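Local coordinates for uncharacterized protein (Bacteroides ovatus, PDB 4IRT) that is of unknown function but is probably a neuraminidase-like beta-propeller protein that may act on sialic acid-bearing glycans, at residues Pro115-Asp120 with Trp163-Asp168; Val119-Val124 with Phe139-Gly144; Gly149-Asn154 with Ile169-Glu174; Gly134-Phe139 with Met153-Leu158. All coordinates share one frame; numbering follows the deposited sequence.

From the N-terminal side, the loop 115-124 leads into a four-stranded antiparallel sheet made of strands 124-131, 137-143, 151-157 and 162-167. Contact 1 closes the longest loop, bringing 115-120 onto strand 162-167, one of the two outermost strands. Contact 2 starts from the same stretch, sharing Val119 and Asp120, and ties it to the end of strand 137-143. Contact 4 pairs the two middle strands; it is nested inside contact 1 and crosses contact 2. Contact 3 opens after contact 2 has closed and crosses contact 1, joining the start of strand 151-157 to the connection that leads on to strand 178-185 of the next sheet. Met153 and Asn154 belong to both contacts 3 and 4.

Contact 1: residues Pro115-Asp120 with Trp163-Asp168; sequences PMTGVD and WTRVQD
One guanidinium nitrogen of Arg165, NH2, serves two acceptors of the opposing loop, the backbone O of Val119 and the carboxylate of Asp120. The bond from Arg165 NH2 to Val119 O is 2.8 Å and nearly straight at 168°; the oxygen lies in the guanidinium plane, although the nitrogen stands well above the carbonyl plane. The salt bridge from Arg165 NH2 to Asp120 OD2, at 2.7 Å in the conformer described here, is more bent and also meets its oxygen from above the carboxylate plane. Arg165 leaves its backbone with CG opposite N (chi1 -177°) and then bends twice, which turns NE toward Asp168 OD1 at 2.9 Å. Arginine suits the place because its several N-H groups face different ways: NH1 hydrogen-bonds Asn154 OD1 and adds a weak bond to Thr117 OG1. A leucine in its place would probably leave the carboxylates of Asp120 and Asp168 close together without the cation between them, and Val119 O without its donor.

At the other end, selenomethionine Met116 runs alongside Trp163. Its CG sits 3.8 Å from the centroid of the five-membered ring of Trp163, a CH-pi contact, and SE lies over the six-membered ring, while the indole NE1 is bonded to Tyr99. Thr117 OG1 also accepts from Val119 N, forming an ST turn that shapes the loop. A loop thus packs on an edge strand of a four-stranded antiparallel sheet, consistent with a beta-propeller blade.

Contact 2: residues Val119-Val124 with Phe139-Gly144; sequences VDEGNV and FVYRSG
Tyr141 is turned with CG between its own backbone N and carbonyl carbon (chi1 66°), and this swings the ring across the neighbouring loop until its hydroxyl reaches the backbone of Asp120. Val124, with CG1 opposite its backbone N (chi1 171°), sets both methyls against the same ring at about a right angle; Val124 CG2 comes 3.9 Å from Tyr141 CE2. Tyrosine fits here because its ring packs in the buried interior while its hydroxyl satisfies a backbone oxygen. Tyr141 OH donates to Asp120 O at 2.7 Å, approaching from above the carbonyl plane, and the oxygen lies near the plane of the ring at its edge. The same hydroxyl accepts from a water, which also donates to Glu121 OE2, a carboxylate oxygen held as well by Thr117 N.

Here the loop enters strand 124-131, one of the two outermost strands of a four-stranded antiparallel sheet of the kind that builds propeller blades, and joins its neighbour, strand 137-143. Val124 and Ser143 form an antiparallel non-hydrogen-bonded pair. Beside it, Gly144 N donates to Asn123 O at 2.8 Å. The backbone angles of Gly144 would jam a CB against the preceding carbonyl oxygen, so glycine is well placed there. A second water links Asp120 O, Asn123 N and Ser143 OG, stitching loop and strand together. Asn123 packs its CB against Gly144, while its amide oxygen OD1 is hydrogen-bonded to Ser145 OG.

Contact 3: residues Gly149-Asn154 with Ile169-Glu174; sequences GNLVMN and ILIDGE. With EDO (1,2-ethanediol), chain K.
Leu151 and Met153, on strand 151-157 of one four-stranded antiparallel sheet, pack against Leu170 and Ile171 in the connection to strand 178-185 of the next, an inter-sheet joint consistent with successive blades of a beta-propeller. This is the tight part. Leu151 spreads its two methyls to different partners: CD1 lies 3.9 Å from Ile171 CD1, and CD2 faces Leu170 CD2 as the two leucines run side by side, pointing the same way. Selenomethionine Met153 is extended until its last torsion, which bends (chi3 -65°) and brings CE to 3.8 Å from Leu170 CD2. Branched and flexible aliphatic side chains suit this place, since they mould to Leu193, Trp181 and Trp195 of the following sheet.

The other side is polar and looser, and the two segments make no direct hydrogen bond there. Asn150 keeps its CG opposite its backbone N (chi1 -177°), its ND2 bonded to Asp168 O, and its OD1 directed at a bridging water 2.8 Å away. That water accepts from Leu170 N at 2.9 Å and lies close to Leu151 O, with more acceptors around it than it has protons to give. A molecule of 1,2-ethanediol, probably from the crystallisation liquor, completes the link between the segments. Its O1 donates to Gly149 O, and its O2 joins the two backbones, accepting from Leu151 N at 2.9 Å and 160° while donating to Ile171 O at 2.7 Å.

Contact 4: residues Gly134-Phe139 with Met153-Leu158; sequences GGDLLF and MNRYSL
An antiparallel beta hairpin of strands 137-143 and 151-157 pairs Leu137 with Tyr156, Leu138 with Arg155 and Phe139 with Asn154. The first and last are hydrogen-bonded pairs, with Tyr156 N to Leu137 O at 2.8 Å and Asn154 N to Phe139 O at 2.9 Å; Leu138 and Arg155 form the non-hydrogen-bonded pair between them. Just before strand 137-143 begins, Asp136 uses its two carboxylate oxygens differently. OD1 accepts from Leu158 N at 2.9 Å, almost straight at 176° though from above the carboxylate plane. OD2 is gripped side-on by both NE and NH2 of Arg155, the bond from NE, at 2.9 Å, falling on the anti lone pair of OD2. Arg155 stretches out from its backbone (chi1 179°) and stays extended to NE, which gives it the length to reach past Leu137 O to this acid. A water shared with Ser157 OG also donates to Asp136 OD2. An alanine in place of Asp136 would probably leave the Arg155 guanidinium without its charge partner and freer to turn, and Leu158 N without its acceptor.

Gly135 suits its place because a CB there would run into Leu158 CD2. Leucine and methionine fill the face shared with Arg155: Leu138 CD1 lies 3.9 Å from Met153 CG, the two side chains meeting at a slant. On the other face, the Tyr156 ring meets His87 edge-to-face and also touches Trp163 of strand 162-167, while Phe139 meets Phe129 of strand 124-131, so the hairpin sits between the two outermost strands of its four-stranded sheet.

Contact 1: residues Pro115-Asp120 with Trp163-Asp168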
loop_
_atom_site.group_PDB
_atom_site.type_symbol
_atom_site.label_atom_id
_atom_site.label_comp_id
_atom_site.label_asym_id
_atom_site.label_seq_id
_atom_site.Cartn_x
_atom_site.Cartn_y
_atom_site.Cartn_z
ATOM N N PRO A 115 10.601 5.667 19.991
ATOM C CA PRO A 115 11.298 6.115 18.804
ATOM C C PRO A 115 11.821 4.939 18.003
ATOM O O PRO A 115 11.825 3.799 18.498
ATOM C CB PRO A 115 12.462 6.940 19.367
ATOM C CG PRO A 115 12.762 6.327 20.694
ATOM C CD PRO A 115 11.442 5.783 21.206
HETATM N N MSE A 116 12.235 5.203 16.765
HETATM C CA MSE A 116 12.965 4.229 15.984
HETATM C C MSE A 116 14.424 4.590 16.101
HETATM O O MSE A 116 15.161 3.938 16.860
HETATM C CB MSE A 116 12.440 4.185 14.550
HETATM C CG MSE A 116 11.081 3.459 14.498
HETATM SE SE MSE A 116 10.409 3.594 12.655
HETATM C CE MSE A 116 8.949 2.309 12.879
ATOM N N THR A 117 14.859 5.638 15.402
ATOM C CA THR A 117 16.249 6.156 15.571
ATOM C C THR A 117 16.315 7.448 16.387
ATOM O O THR A 117 17.397 7.901 16.802
ATOM C CB THR A 117 16.900 6.395 14.211
ATOM O OG1 THR A 117 16.340 7.564 13.597
ATOM C CG2 THR A 117 16.670 5.204 13.327
ATOM N N GLY A 118 15.163 8.060 16.615
ATOM C CA GLY A 118 15.079 9.346 17.307
ATOM C C GLY A 118 15.469 10.547 16.464
ATOM O O GLY A 118 15.551 11.663 16.980
ATOM N N VAL A 119 15.715 10.338 15.174
ATOM C CA VAL A 119 16.133 11.409 14.275
ATOM C C VAL A 119 15.142 11.543 13.138
ATOM O O VAL A 119 14.760 10.544 12.520
ATOM C CB VAL A 119 17.526 11.115 13.659
ATOM C CG1 VAL A 119 17.998 12.285 12.792
ATOM C CG2 VAL A 119 18.543 10.799 14.750
ATOM N N ASP A 120 14.757 12.787 12.835
ATOM C CA ASP A 120 13.809 13.060 11.742
ATOM C C ASP A 120 12.474 12.326 11.957
ATOM O O ASP A 120 11.899 11.825 11.017
ATOM C CB ASP A 120 14.358 12.641 10.360
ATOM C CG ASP A 120 15.768 13.128 10.096
ATOM O OD1 ASP A 120 16.116 14.246 10.523
ATOM O OD2 ASP A 120 16.532 12.374 9.441
ATOM N N TRP A 163 16.471 -0.246 15.376
ATOM C CA TRP A 163 16.273 0.370 14.079
ATOM C C TRP A 163 17.482 1.197 13.745
ATOM O O TRP A 163 18.015 1.870 14.625
ATOM C CB TRP A 163 15.074 1.311 14.118
ATOM C CG TRP A 163 13.776 0.609 14.201
ATOM C CD1 TRP A 163 13.075 0.336 15.323
ATOM C CD2 TRP A 163 13.011 0.098 13.108
ATOM N NE1 TRP A 163 11.912 -0.325 15.011
ATOM C CE2 TRP A 163 11.849 -0.486 13.653
ATOM C CE3 TRP A 163 13.207 0.064 11.726
ATOM C CZ2 TRP A 163 10.852 -1.095 12.851
ATOM C CZ3 TRP A 163 12.232 -0.523 10.914
ATOM C CH2 TRP A 163 11.066 -1.116 11.483
ATOM N N THR A 164 17.884 1.155 12.477
ATOM C CA THR A 164 18.891 2.067 11.967
ATOM C C THR A 164 18.465 2.655 10.635
ATOM O O THR A 164 17.700 2.054 9.872
ATOM C CB THR A 164 20.240 1.360 11.780
ATOM O OG1 THR A 164 20.045 0.207 10.959
ATOM C CG2 THR A 164 20.810 0.950 13.136
ATOM N N ARG A 165 18.950 3.852 10.357
ATOM C CA ARG A 165 18.645 4.514 9.106
ATOM C C ARG A 165 19.329 3.776 7.944
ATOM O O ARG A 165 20.513 3.457 8.029
ATOM C CB ARG A 165 19.108 5.968 9.165
ATOM C CG ARG A 165 18.760 6.770 7.927
ATOM C CD ARG A 165 17.290 7.156 7.894
ATOM N NE ARG A 165 17.094 8.417 8.621
ATOM C CZ ARG A 165 16.389 8.584 9.736
ATOM N NH1 ARG A 165 15.787 7.586 10.330
ATOM N NH2 ARG A 165 16.305 9.787 10.271
ATOM N N VAL A 166 18.596 3.537 6.868
ATOM C CA VAL A 166 19.152 2.959 5.630
ATOM C C VAL A 166 19.403 4.035 4.589
ATOM O O VAL A 166 20.507 4.133 4.028
ATOM C CB VAL A 166 18.238 1.868 5.053
ATOM C CG1 VAL A 166 18.794 1.339 3.733
ATOM C CG2 VAL A 166 18.090 0.737 6.070
ATOM N N GLN A 167 18.388 4.847 4.312
ATOM C CA GLN A 167 18.604 5.999 3.451
ATOM C C GLN A 167 17.937 7.230 4.029
ATOM O O GLN A 167 16.763 7.195 4.402
ATOM C CB GLN A 167 18.091 5.773 2.028
ATOM C CG GLN A 167 18.742 4.643 1.241
ATOM C CD GLN A 167 20.213 4.851 0.913
ATOM O OE1 GLN A 167 20.746 5.949 1.021
ATOM N NE2 GLN A 167 20.882 3.778 0.524
ATOM N N ASP A 168 18.737 8.280 4.104
ATOM C CA ASP A 168 18.308 9.634 4.436
ATOM C C ASP A 168 17.794 10.349 3.208
ATOM O O ASP A 168 16.843 11.113 3.302
ATOM C CB ASP A 168 19.512 10.437 4.965
ATOM C CG ASP A 168 19.862 10.074 6.382
ATOM O OD1 ASP A 168 18.967 10.221 7.235
ATOM O OD2 ASP A 168 21.022 9.653 6.650
HETATM O O HOH W 1 15.711 1.260 17.729
#

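Contact 2: residues Val119-Val124 with Phe139-Gly144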
loop_
_atom_site.group_PDB
_atom_site.type_symbol
_atom_site.label_atom_id
_atom_site.label_comp_id
_atom_site.label_asym_id
_atom_site.label_seq_id
_atom_site.Cartn_x
_atom_site.Cartn_y
_atom_site.Cartn_z
ATOM N N VAL A 119 15.715 10.338 15.174
ATOM C CA VAL A 119 16.133 11.409 14.275
ATOM C C VAL A 119 15.142 11.543 13.138
ATOM O O VAL A 119 14.760 10.544 12.520
ATOM C CB VAL A 119 17.526 11.115 13.659
ATOM C CG1 VAL A 119 17.998 12.285 12.792
ATOM C CG2 VAL A 119 18.543 10.799 14.750
ATOM N N ASP A 120 14.757 12.787 12.835
ATOM C CA ASP A 120 13.809 13.060 11.742
ATOM C C ASP A 120 12.474 12.326 11.957
ATOM O O ASP A 120 11.899 11.825 11.017
ATOM C CB ASP A 120 14.358 12.641 10.360
ATOM C CG ASP A 120 15.768 13.128 10.096
ATOM O OD1 ASP A 120 16.116 14.246 10.523
ATOM O OD2 ASP A 120 16.532 12.374 9.441
ATOM N N GLU A 121 11.999 12.261 13.197
ATOM C CA GLU A 121 10.730 11.602 13.529
ATOM C C GLU A 121 9.678 12.586 14.066
ATOM O O GLU A 121 8.717 12.184 14.744
ATOM C CB GLU A 121 11.007 10.470 14.537
ATOM C CG GLU A 121 11.824 9.375 13.898
ATOM C CD GLU A 121 12.321 8.286 14.840
ATOM O OE1 GLU A 121 12.060 8.300 16.058
ATOM O OE2 GLU A 121 13.002 7.393 14.312
ATOM N N GLY A 122 9.845 13.870 13.731
ATOM C CA GLY A 122 8.945 14.927 14.186
ATOM C C GLY A 122 7.767 15.245 13.272
ATOM O O GLY A 122 6.829 15.912 13.708
ATOM N N ASN A 123 7.808 14.772 12.026
ATOM C CA ASN A 123 6.876 15.195 10.979
ATOM C C ASN A 123 6.605 14.082 10.002
ATOM O O ASN A 123 6.997 14.150 8.835
ATOM C CB ASN A 123 7.444 16.386 10.197
ATOM C CG ASN A 123 7.657 17.598 11.066
ATOM O OD1 ASN A 123 6.774 18.440 11.199
ATOM N ND2 ASN A 123 8.822 17.678 11.692
ATOM N N VAL A 124 5.920 13.061 10.492
ATOM C CA VAL A 124 5.737 11.799 9.783
ATOM C C VAL A 124 4.387 11.795 9.099
ATOM O O VAL A 124 3.388 12.305 9.655
ATOM C CB VAL A 124 5.753 10.635 10.796
ATOM C CG1 VAL A 124 5.351 9.325 10.151
ATOM C CG2 VAL A 124 7.107 10.548 11.498
ATOM N N PHE A 139 11.042 -0.045 7.297
ATOM C CA PHE A 139 10.025 0.962 7.541
ATOM C C PHE A 139 10.314 2.132 6.638
ATOM O O PHE A 139 11.440 2.581 6.533
ATOM C CB PHE A 139 10.032 1.427 8.973
ATOM C CG PHE A 139 8.911 2.396 9.339
ATOM C CD1 PHE A 139 7.590 1.969 9.424
ATOM C CD2 PHE A 139 9.207 3.699 9.684
ATOM C CE1 PHE A 139 6.582 2.838 9.841
ATOM C CE2 PHE A 139 8.218 4.572 10.093
ATOM C CZ PHE A 139 6.910 4.148 10.179
ATOM N N VAL A 140 9.271 2.615 5.999
ATOM C CA VAL A 140 9.372 3.764 5.129
ATOM C C VAL A 140 8.298 4.768 5.521
ATOM O O VAL A 140 7.175 4.381 5.872
ATOM C CB VAL A 140 9.231 3.421 3.639
ATOM C CG1 VAL A 140 9.315 4.693 2.815
ATOM C CG2 VAL A 140 10.307 2.452 3.209
ATOM N N TYR A 141 8.652 6.049 5.468
ATOM C CA TYR A 141 7.674 7.102 5.713
ATOM C C TYR A 141 8.089 8.369 4.985
ATOM O O TYR A 141 9.227 8.467 4.515
ATOM C CB TYR A 141 7.508 7.347 7.224
ATOM C CG TYR A 141 8.720 7.908 7.967
ATOM C CD1 TYR A 141 9.757 7.077 8.345
ATOM C CD2 TYR A 141 8.825 9.259 8.284
ATOM C CE1 TYR A 141 10.856 7.560 9.026
ATOM C CE2 TYR A 141 9.920 9.751 8.978
ATOM C CZ TYR A 141 10.942 8.892 9.348
ATOM O OH TYR A 141 12.058 9.349 10.043
ATOM N N ARG A 142 7.140 9.303 4.908
ATOM C CA ARG A 142 7.400 10.636 4.368
ATOM C C ARG A 142 7.628 11.596 5.529
ATOM O O ARG A 142 6.795 11.741 6.437
ATOM C CB ARG A 142 6.256 11.184 3.497
ATOM C CG ARG A 142 6.604 12.534 2.865
ATOM C CD ARG A 142 5.462 13.227 2.129
ATOM N NE ARG A 142 4.494 13.870 3.012
ATOM C CZ ARG A 142 3.310 14.333 2.603
ATOM N NH1 ARG A 142 2.977 14.243 1.321
ATOM N NH2 ARG A 142 2.471 14.892 3.457
ATOM N N SER A 143 8.779 12.242 5.504
ATOM C CA SER A 143 9.112 13.232 6.503
ATOM C C SER A 143 8.917 14.634 5.947
ATOM O O SER A 143 9.429 14.954 4.865
ATOM C CB SER A 143 10.578 13.093 6.922
ATOM O OG SER A 143 10.876 14.077 7.904
ATOM N N GLY A 144 8.220 15.486 6.696
ATOM C CA GLY A 144 8.105 16.915 6.329
ATOM C C GLY A 144 6.685 17.409 6.543
ATOM O O GLY A 144 5.744 16.625 6.574
HETATM O O HOH W 2 9.664 13.374 10.296
HETATM O O HOH W 3 13.343 7.435 11.622
#

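Contact 3: residues Gly149-Asn154 with Ile169-Glu174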
loop_
_atom_site.group_PDB
_atom_site.type_symbol
_atom_site.label_atom_id
_atom_site.label_comp_id
_atom_site.label_asym_id
_atom_site.label_seq_id
_atom_site.Cartn_x
_atom_site.Cartn_y
_atom_site.Cartn_z
ATOM N N GLY A 149 8.447 16.928 1.794
ATOM C CA GLY A 149 8.298 15.525 1.701
ATOM C C GLY A 149 9.684 15.032 1.365
ATOM O O GLY A 149 10.448 15.691 0.567
ATOM N N ASN A 150 10.047 13.955 2.049
ATOM C CA ASN A 150 11.255 13.212 1.758
ATOM C C ASN A 150 11.062 11.782 2.199
ATOM O O ASN A 150 10.554 11.530 3.282
ATOM C CB ASN A 150 12.463 13.810 2.479
ATOM C CG ASN A 150 13.766 13.080 2.134
ATOM O OD1 ASN A 150 14.107 12.912 0.959
ATOM N ND2 ASN A 150 14.489 12.642 3.156
ATOM N N LEU A 151 11.470 10.844 1.358
ATOM C CA LEU A 151 11.372 9.427 1.704
ATOM C C LEU A 151 12.463 9.039 2.694
ATOM O O LEU A 151 13.653 9.175 2.402
ATOM C CB LEU A 151 11.511 8.563 0.441
ATOM C CG LEU A 151 11.266 7.054 0.583
ATOM C CD1 LEU A 151 10.960 6.468 -0.796
ATOM C CD2 LEU A 151 12.456 6.332 1.221
ATOM N N VAL A 152 12.060 8.532 3.866
ATOM C CA VAL A 152 13.012 8.046 4.850
ATOM C C VAL A 152 12.794 6.549 5.050
ATOM O O VAL A 152 11.659 6.096 5.157
ATOM C CB VAL A 152 12.837 8.780 6.184
ATOM C CG1 VAL A 152 13.770 8.253 7.252
ATOM C CG2 VAL A 152 13.035 10.277 5.969
HETATM N N MSE A 153 13.902 5.820 5.112
HETATM C CA MSE A 153 13.911 4.375 5.143
HETATM C C MSE A 153 14.819 3.876 6.239
HETATM O O MSE A 153 16.014 4.222 6.329
HETATM C CB MSE A 153 14.315 3.860 3.757
HETATM C CG MSE A 153 14.538 2.355 3.701
HETATM SE SE MSE A 153 15.114 1.748 1.922
HETATM C CE MSE A 153 13.527 2.182 0.868
ATOM N N ASN A 154 14.232 3.052 7.092
ATOM C CA ASN A 154 14.914 2.434 8.208
ATOM C C ASN A 154 14.832 0.923 8.132
ATOM O O ASN A 154 13.967 0.372 7.455
ATOM C CB ASN A 154 14.232 2.829 9.510
ATOM C CG ASN A 154 14.294 4.310 9.801
ATOM O OD1 ASN A 154 15.200 5.020 9.375
ATOM N ND2 ASN A 154 13.310 4.785 10.571
ATOM N N ILE A 169 18.491 10.195 2.085
ATOM C CA ILE A 169 17.992 10.732 0.824
ATOM C C ILE A 169 18.130 9.736 -0.331
ATOM O O ILE A 169 19.225 9.518 -0.886
ATOM C CB ILE A 169 18.642 12.072 0.446
ATOM C CG1 ILE A 169 18.715 13.021 1.658
ATOM C CG2 ILE A 169 17.836 12.717 -0.673
ATOM C CD1 ILE A 169 19.182 14.418 1.321
ATOM N N LEU A 170 16.996 9.157 -0.701
ATOM C CA LEU A 170 16.926 8.170 -1.747
ATOM C C LEU A 170 16.360 8.777 -3.021
ATOM O O LEU A 170 16.925 8.584 -4.092
ATOM C CB LEU A 170 16.053 7.006 -1.277
ATOM C CG LEU A 170 15.887 5.836 -2.230
ATOM C CD1 LEU A 170 17.232 5.322 -2.742
ATOM C CD2 LEU A 170 15.141 4.724 -1.504
ATOM N N ILE A 171 15.252 9.522 -2.886
ATOM C CA ILE A 171 14.628 10.233 -3.999
ATOM C C ILE A 171 14.750 11.719 -3.693
ATOM O O ILE A 171 14.367 12.174 -2.615
ATOM C CB ILE A 171 13.158 9.848 -4.187
ATOM C CG1 ILE A 171 12.980 8.349 -4.423
ATOM C CG2 ILE A 171 12.549 10.572 -5.367
ATOM C CD1 ILE A 171 11.523 7.918 -4.392
ATOM N N ASP A 172 15.339 12.461 -4.633
ATOM C CA ASP A 172 15.657 13.861 -4.443
ATOM C C ASP A 172 14.729 14.706 -5.304
ATOM O O ASP A 172 14.809 14.665 -6.527
ATOM C CB ASP A 172 17.128 14.107 -4.837
ATOM C CG ASP A 172 17.637 15.484 -4.450
ATOM O OD1 ASP A 172 16.882 16.317 -3.879
ATOM O OD2 ASP A 172 18.838 15.730 -4.725
ATOM N N GLY A 173 13.867 15.464 -4.637
ATOM C CA GLY A 173 12.984 16.433 -5.281
ATOM C C GLY A 173 13.656 17.754 -5.585
ATOM O O GLY A 173 13.024 18.638 -6.150
ATOM N N GLU A 174 14.924 17.893 -5.188
ATOM C CA GLU A 174 15.770 19.027 -5.546
ATOM C C GLU A 174 15.159 20.384 -5.202
ATOM O O GLU A 174 15.348 21.365 -5.945
ATOM C CB GLU A 174 16.137 19.004 -7.041
ATOM C CG GLU A 174 16.861 17.753 -7.503
ATOM C CD GLU A 174 17.151 17.789 -8.980
ATOM O OE1 GLU A 174 18.115 18.469 -9.372
ATOM O OE2 GLU A 174 16.413 17.159 -9.744
HETATM C C1 EDO K . 11.052 13.391 -3.004
HETATM O O1 EDO K . 10.999 14.591 -2.236
HETATM C C2 EDO K . 10.897 12.168 -2.084
HETATM O O2 EDO K . 12.022 12.004 -1.213
HETATM O O HOH W 4 14.506 10.248 0.170
#

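Contact 4: residues Gly134-Phe139 with Met153-Leu158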
loop_
_atom_site.group_PDB
_atom_site.type_symbol
_atom_site.label_atom_id
_atom_site.label_comp_id
_atom_site.label_asym_id
_atom_site.label_seq_id
_atom_site.Cartn_x
_atom_site.Cartn_y
_atom_site.Cartn_z
ATOM N N GLY A 134 15.056 -13.060 6.335
ATOM C CA GLY A 134 15.666 -13.362 7.612
ATOM C C GLY A 134 14.959 -12.838 8.854
ATOM O O GLY A 134 15.459 -13.006 9.952
ATOM N N GLY A 135 13.834 -12.155 8.706
ATOM C CA GLY A 135 13.083 -11.712 9.873
ATOM C C GLY A 135 13.180 -10.239 10.226
ATOM O O GLY A 135 12.376 -9.767 11.009
ATOM N N ASP A 136 14.124 -9.525 9.605
ATOM C CA ASP A 136 14.279 -8.077 9.781
ATOM C C ASP A 136 13.072 -7.352 9.144
ATOM O O ASP A 136 12.334 -7.945 8.352
ATOM C CB ASP A 136 15.573 -7.580 9.133
ATOM C CG ASP A 136 16.815 -7.881 9.970
ATOM O OD1 ASP A 136 16.717 -8.601 10.985
ATOM O OD2 ASP A 136 17.898 -7.395 9.582
ATOM N N LEU A 137 12.879 -6.082 9.488
ATOM C CA LEU A 137 11.833 -5.281 8.869
ATOM C C LEU A 137 12.386 -4.025 8.222
ATOM O O LEU A 137 13.432 -3.514 8.630
ATOM C CB LEU A 137 10.751 -4.862 9.869
ATOM C CG LEU A 137 9.948 -5.961 10.543
ATOM C CD1 LEU A 137 8.863 -5.357 11.421
ATOM C CD2 LEU A 137 9.397 -6.918 9.501
ATOM N N LEU A 138 11.663 -3.542 7.212
ATOM C CA LEU A 138 11.876 -2.220 6.628
ATOM C C LEU A 138 10.731 -1.311 7.033
ATOM O O LEU A 138 9.588 -1.754 7.097
ATOM C CB LEU A 138 11.888 -2.328 5.110
ATOM C CG LEU A 138 12.647 -1.238 4.379
ATOM C CD1 LEU A 138 14.152 -1.422 4.518
ATOM C CD2 LEU A 138 12.242 -1.227 2.910
ATOM N N PHE A 139 11.042 -0.045 7.297
ATOM C CA PHE A 139 10.025 0.962 7.541
ATOM C C PHE A 139 10.314 2.132 6.638
ATOM O O PHE A 139 11.440 2.581 6.533
ATOM C CB PHE A 139 10.032 1.427 8.973
ATOM C CG PHE A 139 8.911 2.396 9.339
ATOM C CD1 PHE A 139 7.590 1.969 9.424
ATOM C CD2 PHE A 139 9.207 3.699 9.684
ATOM C CE1 PHE A 139 6.582 2.838 9.841
ATOM C CE2 PHE A 139 8.218 4.572 10.093
ATOM C CZ PHE A 139 6.910 4.148 10.179
HETATM N N MSE A 153 13.902 5.820 5.112
HETATM C CA MSE A 153 13.911 4.375 5.143
HETATM C C MSE A 153 14.819 3.876 6.239
HETATM O O MSE A 153 16.014 4.222 6.329
HETATM C CB MSE A 153 14.315 3.860 3.757
HETATM C CG MSE A 153 14.538 2.355 3.701
HETATM SE SE MSE A 153 15.114 1.748 1.922
HETATM C CE MSE A 153 13.527 2.182 0.868
ATOM N N ASN A 154 14.232 3.052 7.092
ATOM C CA ASN A 154 14.914 2.434 8.208
ATOM C C ASN A 154 14.832 0.923 8.132
ATOM O O ASN A 154 13.967 0.372 7.455
ATOM C CB ASN A 154 14.232 2.829 9.510
ATOM C CG ASN A 154 14.294 4.310 9.801
ATOM O OD1 ASN A 154 15.200 5.020 9.375
ATOM N ND2 ASN A 154 13.310 4.785 10.571
ATOM N N ARG A 155 15.709 0.265 8.885
ATOM C CA ARG A 155 15.725 -1.179 9.002
ATOM C C ARG A 155 15.729 -1.606 10.458
ATOM O O ARG A 155 16.442 -1.028 11.282
ATOM C CB ARG A 155 16.941 -1.792 8.298
ATOM C CG ARG A 155 17.024 -3.320 8.410
ATOM C CD ARG A 155 18.144 -3.847 7.529
ATOM N NE ARG A 155 18.458 -5.269 7.720
ATOM C CZ ARG A 155 19.468 -5.890 7.101
ATOM N NH1 ARG A 155 20.267 -5.229 6.253
ATOM N NH2 ARG A 155 19.715 -7.165 7.344
ATOM N N TYR A 156 14.949 -2.637 10.763
ATOM C CA TYR A 156 14.891 -3.217 12.106
ATOM C C TYR A 156 15.679 -4.503 12.125
ATOM O O TYR A 156 15.339 -5.455 11.426
ATOM C CB TYR A 156 13.459 -3.525 12.504
ATOM C CG TYR A 156 13.320 -4.085 13.904
ATOM C CD1 TYR A 156 13.494 -3.265 15.017
ATOM C CD2 TYR A 156 13.003 -5.418 14.117
ATOM C CE1 TYR A 156 13.351 -3.755 16.312
ATOM C CE2 TYR A 156 12.852 -5.924 15.416
ATOM C CZ TYR A 156 13.029 -5.084 16.495
ATOM O OH TYR A 156 12.889 -5.556 17.769
ATOM N N SER A 157 16.743 -4.520 12.921
ATOM C CA SER A 157 17.587 -5.707 13.045
ATOM C C SER A 157 16.980 -6.577 14.117
ATOM O O SER A 157 16.903 -6.180 15.267
ATOM C CB SER A 157 19.012 -5.334 13.434
ATOM O OG SER A 157 19.749 -6.506 13.787
ATOM N N LEU A 158 16.553 -7.761 13.732
ATOM C CA LEU A 158 15.945 -8.693 14.668
ATOM C C LEU A 158 16.974 -9.086 15.711
ATOM O O LEU A 158 16.649 -9.236 16.894
ATOM C CB LEU A 158 15.448 -9.929 13.904
ATOM C CG LEU A 158 14.458 -10.829 14.618
ATOM C CD1 LEU A 158 13.225 -10.037 15.061
ATOM C CD2 LEU A 158 14.092 -11.962 13.670
HETATM O O HOH W 5 20.143 -6.892 10.783
#